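Local coordinates for glycosyl hydrolases family 31 family protein (Aspergillus niger, PDB 6DRU), which catalyses the hydrolytic release of alpha-xylose from the terminal glucose at the non-reducing end of xyloglucan oligosaccharides, at residues Ser529-Thr534 with Ser559-Phe564; Thr488-Asp493 with Pro535-Leu540; Tyr252-Leu257 with Cys570-Trp575. One frame throughout, in Å; residues are numbered along the deposited sequence.

Contact 1 of 3, residues Ser529-Thr534 with Ser559-Phe564; sequences SGNIDT and SRTCYF. With MAN (alpha-D-mannopyranose), chain C; BGC (beta-D-glucopyranose), chain F; BGC (beta-D-glucopyranose), chain B.
Gly530 and Ile532 bracket Thr561 with backbone hydrogen bonds. Thr561 N donates to Gly530 O at 2.9 Å, and Ile532 N donates to Thr561 O at 3.0 Å. This is the pattern of a single parallel beta bridge, with Asn531 facing Thr561, and neither loop continues it as a regular strand.

A second polar group lies at the far end. Asp533 OD2 accepts from Tyr563 N at 2.6 Å, using the lone pair turned away from the other oxygen, and from Phe564 N at 3.2 Å, nearly in line with the C-O bond. Both bonds bend moderately, with N-H...O angles of 149° and 146°. Asn531 OD1 closes an Asx turn on Asp533 N, which helps fix the beta turn carrying the carboxylate.

Among the packing contacts, Asn531 ND2 lies over one face of the Tyr563 ring, near the rim and 3.3 Å from CE1. CG of Asn531 stands anti to the backbone N (chi1 -161°), carrying the amide to that ring. Ile532 divides its branches: CG2 rests 3.7 Å from Arg560 CD, while CG1 meets Cys562 CB. Arg560 NH1 continues to Gly519 O.

One carboxylate oxygen thus gathers the consecutive backbone N-H groups of Tyr563 and Phe564, probably favouring a charged Asp533, while bridge and aliphatic packing secure the remainder of a loop whose Ser559 reaches a bound glucose.

Contact 2 of 3, residues Thr488-Asp493 with Pro535-Leu540; sequences TTSVWD and PEYREL. With NAG (2-acetamido-2-deoxy-beta-D-glucopyranose), chain E.
Trp492 and Leu540 form the centre of a buried, largely apolar contact in the TIM-barrel domain, where the first turn of helix 492-508 and the loop leading into it meet the opening turns of helix 535-548. No direct hydrogen bond crosses between the two segments.

The chief evidence is a CH-pi contact. Leu540 CD1 stands 3.5 Å from the centroid of the six-membered ring of Trp492, 15° off the ring normal, and therefore over the face. The other methyl, CD2, turns to the backbone and lies 3.6 Å from Val491 C; Leu540 thus fills the angle between the indole and the chain that bears it. Glu539 borders the same indole, its CG lying in the ring plane at the edge, 3.8 Å from Trp492 CZ2. CG of Glu539 is anti to the backbone N (chi1 -179°) and the chain stays extended, so its aliphatic part runs beside the ring while OE2 continues to Asn658 N.

Earlier in the same loop, Ser490 CB packs 3.7 Å from Tyr537 CE1. The two hydroxyls do not bond to each other; both are hydrogen-bonded to Gly518 O.

A water supplies the polar link. Trp492 NE1 donates to it at 3.0 Å, and it donates in turn to Glu536 O and to Glu539 OE1. Within this contact the indole is therefore held by a methyl over its face and by a water at its edge, and Trp528 meets its ring from outside; the water provides its N-H with an acceptor and probably limits its rotation within a largely apolar contact.

Contact 3 of 3, residues Tyr252-Leu257 with Cys570-Trp575; sequences YIQSKL and CANEPW
Gln254 and Asn572 make the close-fitting part of this buried contact, each amide reaching a backbone carbonyl. Gln254 NE2 donates to Asn572 O at 3.1 Å along a nearly straight bond (167° at the hydrogen); the acceptor lies in the plane of the Gln254 amide, although the donor sits well above the carbonyl plane. In return Asn572 ND2 reaches Ser255 O at 3.2 Å, almost end-on to that carbonyl, and also meets Thr556 OG1. A bend at chi2 of Gln254 (65°) brings its amide between the two partners, and OE1 accepts from Tyr252 OH at 2.6 Å. A water donates to both Tyr252 OH and Asn572 O, giving that carbonyl a second donor. Pro574 CD closes this end by packing 3.7 Å from Gln254 OE1, backed by helices 262-274 and 582-594.

Toward Cys570 and Ala571, which are partly exposed, the fit is sparser. Lys256 runs out extended, its CB 3.8 Å from Asn572 CB, and NZ donates to Cys570 O at 3.0 Å from above the carbonyl plane. Thr569 OG1 is another partner of NZ, and Glu264 makes a long, weak ion pair with it, whereas the Glu573 carboxylate, held by Tyr259 OH, is too distant for a salt bridge.

Strand 252-254 runs parallel between strands 281-284 and 554-555. The chain leaving it reaches Leu257 of the xylose pocket, and side-chain-to-backbone bonds tie it to the loop after strand 554-555, an arrangement of the strand-end loops that frame a TIM-barrel active site.

How the contacts relate
All three contacts lie in the TIM-barrel domain, on one side of the chain's centre. Contact 1 occupies the middle: its centre is 10 Å from that of contact 2 and 12 Å from that of contact 3, whereas contacts 2 and 3 are 15 Å apart and do not touch. Along the chain the segments of contacts 1 and 2 alternate, and both contacts nest inside the long loop closed by contact 3. Ser529 OG bonds to Ser490 O, joining 1 to 2, and the Cys562-Cys570 disulfide joins 1 to 3. The loops before helix 535-548 and after strand 554-555 are thereby linked to strand 252-254 near the sugar-binding end of the barrel.

Contact 1 of 3, residues Ser529-Thr534 with Ser559-Phe564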
loop_
_atom_site.group_PDB
_atom_site.type_symbol
_atom_site.label_atom_id
_atom_site.label_comp_id
_atom_site.label_asym_id
_atom_site.label_seq_id
_atom_site.Cartn_x
_atom_site.Cartn_y
_atom_site.Cartn_z
ATOM N N SER A 529 -29.169 -33.236 19.636
ATOM C CA SER A 529 -28.913 -32.788 18.272
ATOM C C SER A 529 -28.132 -33.834 17.486
ATOM O O SER A 529 -27.046 -34.255 17.897
ATOM C CB SER A 529 -28.150 -31.463 18.295
ATOM O OG SER A 529 -27.849 -31.021 16.983
ATOM N N GLY A 530 -28.698 -34.253 16.356
ATOM C CA GLY A 530 -28.042 -35.169 15.450
ATOM C C GLY A 530 -28.029 -36.621 15.871
ATOM O O GLY A 530 -27.466 -37.450 15.144
ATOM N N ASN A 531 -28.622 -36.961 17.013
ATOM C CA ASN A 531 -28.612 -38.334 17.510
ATOM C C ASN A 531 -29.768 -39.100 16.876
ATOM O O ASN A 531 -30.931 -38.896 17.238
ATOM C CB ASN A 531 -28.693 -38.359 19.033
ATOM C CG ASN A 531 -28.235 -39.681 19.615
ATOM O OD1 ASN A 531 -28.517 -40.747 19.067
ATOM N ND2 ASN A 531 -27.513 -39.617 20.726
ATOM N N ILE A 532 -29.446 -39.994 15.937
ATOM C CA ILE A 532 -30.469 -40.735 15.208
ATOM C C ILE A 532 -31.190 -41.755 16.075
ATOM O O ILE A 532 -32.178 -42.347 15.627
ATOM C CB ILE A 532 -29.856 -41.441 13.982
ATOM C CG1 ILE A 532 -28.782 -42.438 14.420
ATOM C CG2 ILE A 532 -29.259 -40.422 13.024
ATOM C CD1 ILE A 532 -28.370 -43.400 13.329
ATOM N N ASP A 533 -30.721 -41.980 17.301
ATOM C CA ASP A 533 -31.363 -42.913 18.212
ATOM C C ASP A 533 -32.276 -42.229 19.217
ATOM O O ASP A 533 -32.973 -42.920 19.967
ATOM C CB ASP A 533 -30.310 -43.740 18.960
ATOM C CG ASP A 533 -29.543 -44.674 18.042
ATOM O OD1 ASP A 533 -30.160 -45.240 17.114
ATOM O OD2 ASP A 533 -28.325 -44.852 18.255
ATOM N N THR A 534 -32.291 -40.898 19.256
ATOM C CA THR A 534 -33.214 -40.246 20.176
ATOM C C THR A 534 -34.511 -39.884 19.459
ATOM O O THR A 534 -34.488 -39.525 18.276
ATOM C CB THR A 534 -32.596 -38.982 20.766
ATOM O OG1 THR A 534 -32.400 -38.013 19.728
ATOM C CG2 THR A 534 -31.261 -39.299 21.427
ATOM N N SER A 559 -23.537 -35.357 9.436
ATOM C CA SER A 559 -22.611 -36.036 10.338
ATOM C C SER A 559 -23.390 -36.335 11.616
ATOM O O SER A 559 -23.474 -35.502 12.520
ATOM C CB SER A 559 -21.371 -35.185 10.607
ATOM O OG SER A 559 -20.415 -35.899 11.372
ATOM N N ARG A 560 -23.965 -37.529 11.680
ATOM C CA ARG A 560 -24.855 -37.904 12.767
ATOM C C ARG A 560 -24.073 -38.462 13.952
ATOM O O ARG A 560 -22.927 -38.899 13.827
ATOM C CB ARG A 560 -25.874 -38.942 12.291
ATOM C CG ARG A 560 -26.635 -38.548 11.036
ATOM C CD ARG A 560 -27.674 -37.480 11.324
ATOM N NE ARG A 560 -28.415 -37.115 10.122
ATOM C CZ ARG A 560 -28.254 -35.971 9.465
ATOM N NH1 ARG A 560 -27.387 -35.068 9.906
ATOM N NH2 ARG A 560 -28.971 -35.724 8.377
ATOM N N THR A 561 -24.718 -38.440 15.112
ATOM C CA THR A 561 -24.274 -39.171 16.287
ATOM C C THR A 561 -25.328 -40.217 16.634
ATOM O O THR A 561 -26.453 -40.184 16.131
ATOM C CB THR A 561 -24.008 -38.226 17.470
ATOM O OG1 THR A 561 -23.644 -38.990 18.626
ATOM C CG2 THR A 561 -25.225 -37.376 17.777
ATOM N N CYS A 562 -24.957 -41.168 17.487
ATOM C CA CYS A 562 -25.830 -42.305 17.745
ATOM C C CYS A 562 -25.373 -43.022 19.007
ATOM O O CYS A 562 -24.271 -42.799 19.513
ATOM C CB CYS A 562 -25.855 -43.264 16.547
ATOM S SG CYS A 562 -24.248 -43.971 16.074
ATOM N N TYR A 563 -26.254 -43.886 19.517
ATOM C CA TYR A 563 -25.935 -44.749 20.646
ATOM C C TYR A 563 -25.411 -46.115 20.222
ATOM O O TYR A 563 -24.698 -46.757 21.002
ATOM C CB TYR A 563 -27.172 -44.951 21.528
ATOM C CG TYR A 563 -27.641 -43.714 22.263
ATOM C CD1 TYR A 563 -26.739 -42.753 22.702
ATOM C CD2 TYR A 563 -28.992 -43.511 22.520
ATOM C CE1 TYR A 563 -27.172 -41.622 23.379
ATOM C CE2 TYR A 563 -29.434 -42.385 23.193
ATOM C CZ TYR A 563 -28.522 -41.444 23.620
ATOM O OH TYR A 563 -28.964 -40.324 24.290
ATOM N N PHE A 564 -25.747 -46.571 19.015
ATOM C CA PHE A 564 -25.305 -47.862 18.504
ATOM C C PHE A 564 -24.744 -47.669 17.103
ATOM O O PHE A 564 -25.411 -47.090 16.240
ATOM C CB PHE A 564 -26.453 -48.874 18.491
ATOM C CG PHE A 564 -27.302 -48.834 19.730
ATOM C CD1 PHE A 564 -26.796 -49.263 20.947
ATOM C CD2 PHE A 564 -28.602 -48.362 19.680
ATOM C CE1 PHE A 564 -27.574 -49.223 22.089
ATOM C CE2 PHE A 564 -29.384 -48.321 20.819
ATOM C CZ PHE A 564 -28.869 -48.752 22.025
HETATM C C1 MAN C . -19.973 -51.801 19.115
HETATM C C2 MAN C . -21.159 -51.790 20.053
HETATM C C3 MAN C . -22.009 -50.573 19.759
HETATM C C4 MAN C . -21.145 -49.333 19.786
HETATM C C5 MAN C . -19.936 -49.526 18.894
HETATM C C6 MAN C . -19.060 -48.294 18.962
HETATM O O2 MAN C . -20.709 -51.740 21.387
HETATM O O3 MAN C . -23.028 -50.460 20.725
HETATM O O4 MAN C . -21.896 -48.233 19.329
HETATM O O5 MAN C . -19.198 -50.645 19.324
HETATM O O6 MAN C . -18.006 -48.404 18.031
HETATM C C2 BGC F . -18.093 -32.732 11.536
HETATM C C3 BGC F . -17.036 -31.812 11.033
HETATM C C4 BGC F . -17.088 -30.478 11.798
HETATM C C5 BGC F . -17.073 -30.734 13.275
HETATM C C6 BGC F . -17.206 -29.413 14.020
HETATM C C1 BGC F . -17.940 -32.858 13.030
HETATM O O2 BGC F . -17.953 -34.032 10.919
HETATM O O3 BGC F . -17.236 -31.582 9.685
HETATM O O4 BGC F . -15.966 -29.693 11.466
HETATM O O5 BGC F . -18.154 -31.575 13.624
HETATM O O6 BGC F . -17.054 -29.639 15.403
HETATM C C2 BGC B . -19.422 -33.832 17.334
HETATM C C3 BGC B . -19.457 -33.227 15.974
HETATM C C4 BGC B . -18.741 -34.145 14.970
HETATM C C5 BGC B . -19.294 -35.539 15.073
HETATM C C6 BGC B . -18.555 -36.449 14.099
HETATM C C1 BGC B . -19.959 -35.242 17.267
HETATM O O1 BGC B . -19.953 -35.801 18.539
HETATM O O2 BGC B . -20.230 -33.040 18.232
HETATM O O3 BGC B . -18.828 -31.995 16.012
HETATM O O4 BGC B . -18.930 -33.667 13.656
HETATM O O5 BGC B . -19.136 -36.024 16.394
HETATM O O6 BGC B . -17.595 -37.212 14.794
#

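Contact 2 of 3, residues Thr488-Asp493 with Pro535-Leu540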
loop_
_atom_site.group_PDB
_atom_site.type_symbol
_atom_site.label_atom_id
_atom_site.label_comp_id
_atom_site.label_asym_id
_atom_site.label_seq_id
_atom_site.Cartn_x
_atom_site.Cartn_y
_atom_site.Cartn_z
ATOM N N THR A 488 -24.742 -26.804 8.298
ATOM C CA THR A 488 -25.777 -26.287 9.177
ATOM C C THR A 488 -25.877 -27.161 10.420
ATOM O O THR A 488 -25.485 -28.331 10.415
ATOM C CB THR A 488 -27.133 -26.233 8.462
ATOM O OG1 THR A 488 -27.324 -27.429 7.697
ATOM C CG2 THR A 488 -27.191 -25.035 7.531
ATOM N N THR A 489 -26.407 -26.582 11.493
ATOM C CA THR A 489 -26.613 -27.318 12.732
ATOM C C THR A 489 -27.946 -28.057 12.698
ATOM O O THR A 489 -28.929 -27.581 12.124
ATOM C CB THR A 489 -26.567 -26.382 13.942
ATOM O OG1 THR A 489 -27.338 -25.206 13.671
ATOM C CG2 THR A 489 -25.132 -25.984 14.251
ATOM N N SER A 490 -27.969 -29.236 13.316
ATOM C CA SER A 490 -29.163 -30.084 13.328
ATOM C C SER A 490 -30.054 -29.707 14.512
ATOM O O SER A 490 -30.149 -30.407 15.521
ATOM C CB SER A 490 -28.768 -31.555 13.365
ATOM O OG SER A 490 -28.028 -31.915 12.212
ATOM N N VAL A 491 -30.722 -28.562 14.365
ATOM C CA VAL A 491 -31.685 -28.069 15.341
ATOM C C VAL A 491 -32.893 -27.527 14.589
ATOM O O VAL A 491 -32.878 -27.377 13.365
ATOM C CB VAL A 491 -31.095 -26.981 16.263
ATOM C CG1 VAL A 491 -30.083 -27.584 17.222
ATOM C CG2 VAL A 491 -30.466 -25.869 15.439
ATOM N N TRP A 492 -33.953 -27.228 15.346
ATOM C CA TRP A 492 -35.208 -26.806 14.732
ATOM C C TRP A 492 -35.084 -25.436 14.078
ATOM O O TRP A 492 -35.605 -25.222 12.977
ATOM C CB TRP A 492 -36.330 -26.810 15.769
ATOM C CG TRP A 492 -36.838 -28.178 16.071
ATOM C CD1 TRP A 492 -36.543 -28.943 17.160
ATOM C CD2 TRP A 492 -37.729 -28.956 15.263
ATOM N NE1 TRP A 492 -37.200 -30.148 17.084
ATOM C CE2 TRP A 492 -37.934 -30.181 15.927
ATOM C CE3 TRP A 492 -38.378 -28.733 14.043
ATOM C CZ2 TRP A 492 -38.758 -31.180 15.413
ATOM C CZ3 TRP A 492 -39.193 -29.727 13.534
ATOM C CH2 TRP A 492 -39.377 -30.933 14.219
ATOM N N ASP A 493 -34.402 -24.497 14.738
ATOM C CA ASP A 493 -34.293 -23.148 14.195
ATOM C C ASP A 493 -33.589 -23.141 12.845
ATOM O O ASP A 493 -33.916 -22.321 11.979
ATOM C CB ASP A 493 -33.559 -22.241 15.183
ATOM C CG ASP A 493 -33.530 -20.791 14.735
ATOM O OD1 ASP A 493 -34.563 -20.298 14.231
ATOM O OD2 ASP A 493 -32.474 -20.141 14.889
ATOM N N PRO A 535 -35.648 -39.980 20.152
ATOM C CA PRO A 535 -36.916 -39.568 19.529
ATOM C C PRO A 535 -36.956 -38.092 19.185
ATOM O O PRO A 535 -37.673 -37.703 18.254
ATOM C CB PRO A 535 -37.963 -39.927 20.594
ATOM C CG PRO A 535 -37.288 -40.918 21.489
ATOM C CD PRO A 535 -35.845 -40.531 21.502
ATOM N N GLU A 536 -36.203 -37.260 19.907
ATOM C CA GLU A 536 -36.221 -35.824 19.648
ATOM C C GLU A 536 -35.699 -35.513 18.252
ATOM O O GLU A 536 -36.334 -34.778 17.488
ATOM C CB GLU A 536 -35.395 -35.088 20.704
ATOM C CG GLU A 536 -35.998 -35.064 22.101
ATOM C CD GLU A 536 -35.717 -36.332 22.891
ATOM O OE1 GLU A 536 -35.201 -37.306 22.304
ATOM O OE2 GLU A 536 -36.002 -36.349 24.108
ATOM N N TYR A 537 -34.537 -36.070 17.899
ATOM C CA TYR A 537 -33.975 -35.805 16.581
ATOM C C TYR A 537 -34.676 -36.598 15.486
ATOM O O TYR A 537 -34.734 -36.142 14.338
ATOM C CB TYR A 537 -32.478 -36.114 16.556
ATOM C CG TYR A 537 -31.867 -35.841 15.203
ATOM C CD1 TYR A 537 -31.733 -34.540 14.737
ATOM C CD2 TYR A 537 -31.464 -36.881 14.376
ATOM C CE1 TYR A 537 -31.193 -34.281 13.496
ATOM C CE2 TYR A 537 -30.923 -36.630 13.132
ATOM C CZ TYR A 537 -30.791 -35.328 12.699
ATOM O OH TYR A 537 -30.254 -35.068 11.462
ATOM N N ARG A 538 -35.198 -37.783 15.809
ATOM C CA ARG A 538 -35.985 -38.526 14.832
ATOM C C ARG A 538 -37.171 -37.703 14.344
ATOM O O ARG A 538 -37.531 -37.757 13.163
ATOM C CB ARG A 538 -36.452 -39.850 15.432
ATOM C CG ARG A 538 -35.388 -40.931 15.450
ATOM C CD ARG A 538 -35.765 -42.048 16.401
ATOM N NE ARG A 538 -34.997 -43.261 16.151
ATOM C CZ ARG A 538 -35.157 -44.397 16.822
ATOM N NH1 ARG A 538 -36.058 -44.471 17.791
ATOM N NH2 ARG A 538 -34.417 -45.456 16.525
ATOM N N GLU A 539 -37.793 -36.937 15.244
ATOM C CA GLU A 539 -38.875 -36.045 14.836
ATOM C C GLU A 539 -38.363 -34.961 13.896
ATOM O O GLU A 539 -38.958 -34.703 12.843
ATOM C CB GLU A 539 -39.530 -35.421 16.068
ATOM C CG GLU A 539 -40.687 -34.487 15.750
ATOM C CD GLU A 539 -41.105 -33.650 16.942
ATOM O OE1 GLU A 539 -40.373 -33.649 17.955
ATOM O OE2 GLU A 539 -42.166 -32.993 16.869
ATOM N N LEU A 540 -37.248 -34.322 14.261
ATOM C CA LEU A 540 -36.683 -33.263 13.429
ATOM C C LEU A 540 -36.300 -33.779 12.049
ATOM O O LEU A 540 -36.561 -33.116 11.038
ATOM C CB LEU A 540 -35.472 -32.643 14.125
ATOM C CG LEU A 540 -34.689 -31.597 13.328
ATOM C CD1 LEU A 540 -35.595 -30.465 12.859
ATOM C CD2 LEU A 540 -33.534 -31.055 14.154
HETATM C C1 NAG E . -35.963 -16.841 15.647
HETATM C C2 NAG E . -35.233 -15.749 16.402
HETATM C C3 NAG E . -33.990 -16.239 17.048
HETATM C C4 NAG E . -34.244 -17.510 17.829
HETATM C C5 NAG E . -34.950 -18.525 16.959
HETATM C C6 NAG E . -35.268 -19.763 17.771
HETATM C C7 NAG E . -35.542 -13.437 15.605
HETATM C C8 NAG E . -35.179 -12.327 14.641
HETATM N N2 NAG E . -34.905 -14.699 15.503
HETATM O O3 NAG E . -33.465 -15.222 17.872
HETATM O O4 NAG E . -33.014 -18.046 18.253
HETATM O O5 NAG E . -36.143 -17.966 16.469
HETATM O O6 NAG E . -36.091 -19.413 18.862
HETATM O O7 NAG E . -36.380 -13.248 16.464
HETATM O O HOH W 1 -37.594 -32.502 18.879
#

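Contact 3 of 3, residues Tyr252-Leu257 with Cys570-Trp575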
loop_
_atom_site.group_PDB
_atom_site.type_symbol
_atom_site.label_atom_id
_atom_site.label_comp_id
_atom_site.label_asym_id
_atom_site.label_seq_id
_atom_site.Cartn_x
_atom_site.Cartn_y
_atom_site.Cartn_z
ATOM N N TYR A 252 -33.999 -39.754 -5.469
ATOM C CA TYR A 252 -33.531 -39.735 -4.090
ATOM C C TYR A 252 -32.014 -39.867 -4.056
ATOM O O TYR A 252 -31.453 -40.809 -4.623
ATOM C CB TYR A 252 -34.185 -40.862 -3.293
ATOM C CG TYR A 252 -33.696 -40.987 -1.870
ATOM C CD1 TYR A 252 -34.073 -40.069 -0.899
ATOM C CD2 TYR A 252 -32.867 -42.037 -1.494
ATOM C CE1 TYR A 252 -33.629 -40.185 0.405
ATOM C CE2 TYR A 252 -32.420 -42.163 -0.193
ATOM C CZ TYR A 252 -32.803 -41.236 0.753
ATOM O OH TYR A 252 -32.357 -41.362 2.049
ATOM N N ILE A 253 -31.358 -38.923 -3.389
ATOM C CA ILE A 253 -29.903 -38.862 -3.324
ATOM C C ILE A 253 -29.480 -39.232 -1.909
ATOM O O ILE A 253 -29.753 -38.496 -0.952
ATOM C CB ILE A 253 -29.374 -37.479 -3.725
ATOM C CG1 ILE A 253 -29.737 -37.178 -5.180
ATOM C CG2 ILE A 253 -27.870 -37.402 -3.519
ATOM C CD1 ILE A 253 -29.648 -35.717 -5.543
ATOM N N GLN A 254 -28.804 -40.371 -1.777
ATOM C CA GLN A 254 -28.335 -40.862 -0.488
ATOM C C GLN A 254 -26.901 -40.408 -0.251
ATOM O O GLN A 254 -26.042 -40.563 -1.125
ATOM C CB GLN A 254 -28.422 -42.387 -0.430
ATOM C CG GLN A 254 -27.956 -42.988 0.884
ATOM C CD GLN A 254 -28.839 -42.589 2.049
ATOM O OE1 GLN A 254 -30.064 -42.542 1.927
ATOM N NE2 GLN A 254 -28.221 -42.296 3.186
ATOM N N SER A 255 -26.645 -39.853 0.929
ATOM C CA SER A 255 -25.309 -39.392 1.276
ATOM C C SER A 255 -25.201 -39.294 2.789
ATOM O O SER A 255 -26.209 -39.244 3.499
ATOM C CB SER A 255 -24.993 -38.039 0.630
ATOM O OG SER A 255 -23.728 -37.558 1.049
ATOM N N LYS A 256 -23.960 -39.270 3.266
ATOM C CA LYS A 256 -23.664 -39.051 4.677
ATOM C C LYS A 256 -22.164 -38.835 4.815
ATOM O O LYS A 256 -21.405 -38.965 3.852
ATOM C CB LYS A 256 -24.120 -40.218 5.556
ATOM C CG LYS A 256 -23.210 -41.431 5.501
ATOM C CD LYS A 256 -23.474 -42.356 6.675
ATOM C CE LYS A 256 -22.380 -43.401 6.814
ATOM N NZ LYS A 256 -22.502 -44.157 8.092
ATOM N N LEU A 257 -21.747 -38.510 6.032
ATOM C CA LEU A 257 -20.336 -38.408 6.384
ATOM C C LEU A 257 -20.033 -39.550 7.351
ATOM O O LEU A 257 -20.339 -39.454 8.543
ATOM C CB LEU A 257 -20.018 -37.043 6.994
ATOM C CG LEU A 257 -18.563 -36.573 7.142
ATOM C CD1 LEU A 257 -18.529 -35.127 7.603
ATOM C CD2 LEU A 257 -17.741 -37.429 8.098
ATOM N N CYS A 570 -21.886 -42.976 12.269
ATOM C CA CYS A 570 -23.295 -43.262 12.502
ATOM C C CYS A 570 -24.080 -43.195 11.195
ATOM O O CYS A 570 -23.694 -42.510 10.244
ATOM C CB CYS A 570 -23.885 -42.288 13.523
ATOM S SG CYS A 570 -23.210 -42.446 15.202
ATOM N N ALA A 571 -25.193 -43.922 11.156
ATOM C CA ALA A 571 -25.934 -44.127 9.921
ATOM C C ALA A 571 -26.858 -42.950 9.613
ATOM O O ALA A 571 -27.174 -42.121 10.472
ATOM C CB ALA A 571 -26.748 -45.419 9.995
ATOM N N ASN A 572 -27.293 -42.893 8.345
ATOM C CA ASN A 572 -28.221 -41.866 7.876
ATOM C C ASN A 572 -29.136 -42.420 6.788
ATOM O O ASN A 572 -29.533 -41.687 5.875
ATOM C CB ASN A 572 -27.450 -40.635 7.365
ATOM C CG ASN A 572 -28.355 -39.444 7.081
ATOM O OD1 ASN A 572 -29.009 -38.917 7.980
ATOM N ND2 ASN A 572 -28.392 -39.017 5.824
ATOM N N GLU A 573 -29.476 -43.698 6.870
ATOM C CA GLU A 573 -30.273 -44.387 5.870
ATOM C C GLU A 573 -31.750 -44.318 6.230
ATOM O O GLU A 573 -32.107 -44.096 7.391
ATOM C CB GLU A 573 -29.820 -45.844 5.757
ATOM C CG GLU A 573 -28.452 -46.040 5.100
ATOM C CD GLU A 573 -27.300 -45.528 5.952
ATOM O OE1 GLU A 573 -26.744 -44.458 5.627
ATOM O OE2 GLU A 573 -26.962 -46.188 6.958
ATOM N N PRO A 574 -32.646 -44.494 5.250
ATOM C CA PRO A 574 -34.085 -44.384 5.543
ATOM C C PRO A 574 -34.590 -45.393 6.565
ATOM O O PRO A 574 -35.701 -45.214 7.081
ATOM C CB PRO A 574 -34.744 -44.604 4.172
ATOM C CG PRO A 574 -33.692 -45.227 3.319
ATOM C CD PRO A 574 -32.393 -44.686 3.812
ATOM N N TRP A 575 -33.820 -46.433 6.878
ATOM C CA TRP A 575 -34.190 -47.413 7.888
ATOM C C TRP A 575 -33.431 -47.226 9.196
ATOM O O TRP A 575 -33.493 -48.100 10.066
ATOM C CB TRP A 575 -33.956 -48.827 7.354
ATOM C CG TRP A 575 -32.605 -48.995 6.750
ATOM C CD1 TRP A 575 -31.445 -49.290 7.403
ATOM C CD2 TRP A 575 -32.267 -48.879 5.364
ATOM N NE1 TRP A 575 -30.404 -49.361 6.510
ATOM C CE2 TRP A 575 -30.883 -49.115 5.250
ATOM C CE3 TRP A 575 -33.001 -48.599 4.207
ATOM C CZ2 TRP A 575 -30.217 -49.079 4.026
ATOM C CZ3 TRP A 575 -32.339 -48.565 2.992
ATOM C CH2 TRP A 575 -30.960 -48.804 2.911
HETATM O O HOH W 2 -32.383 -41.081 4.815
#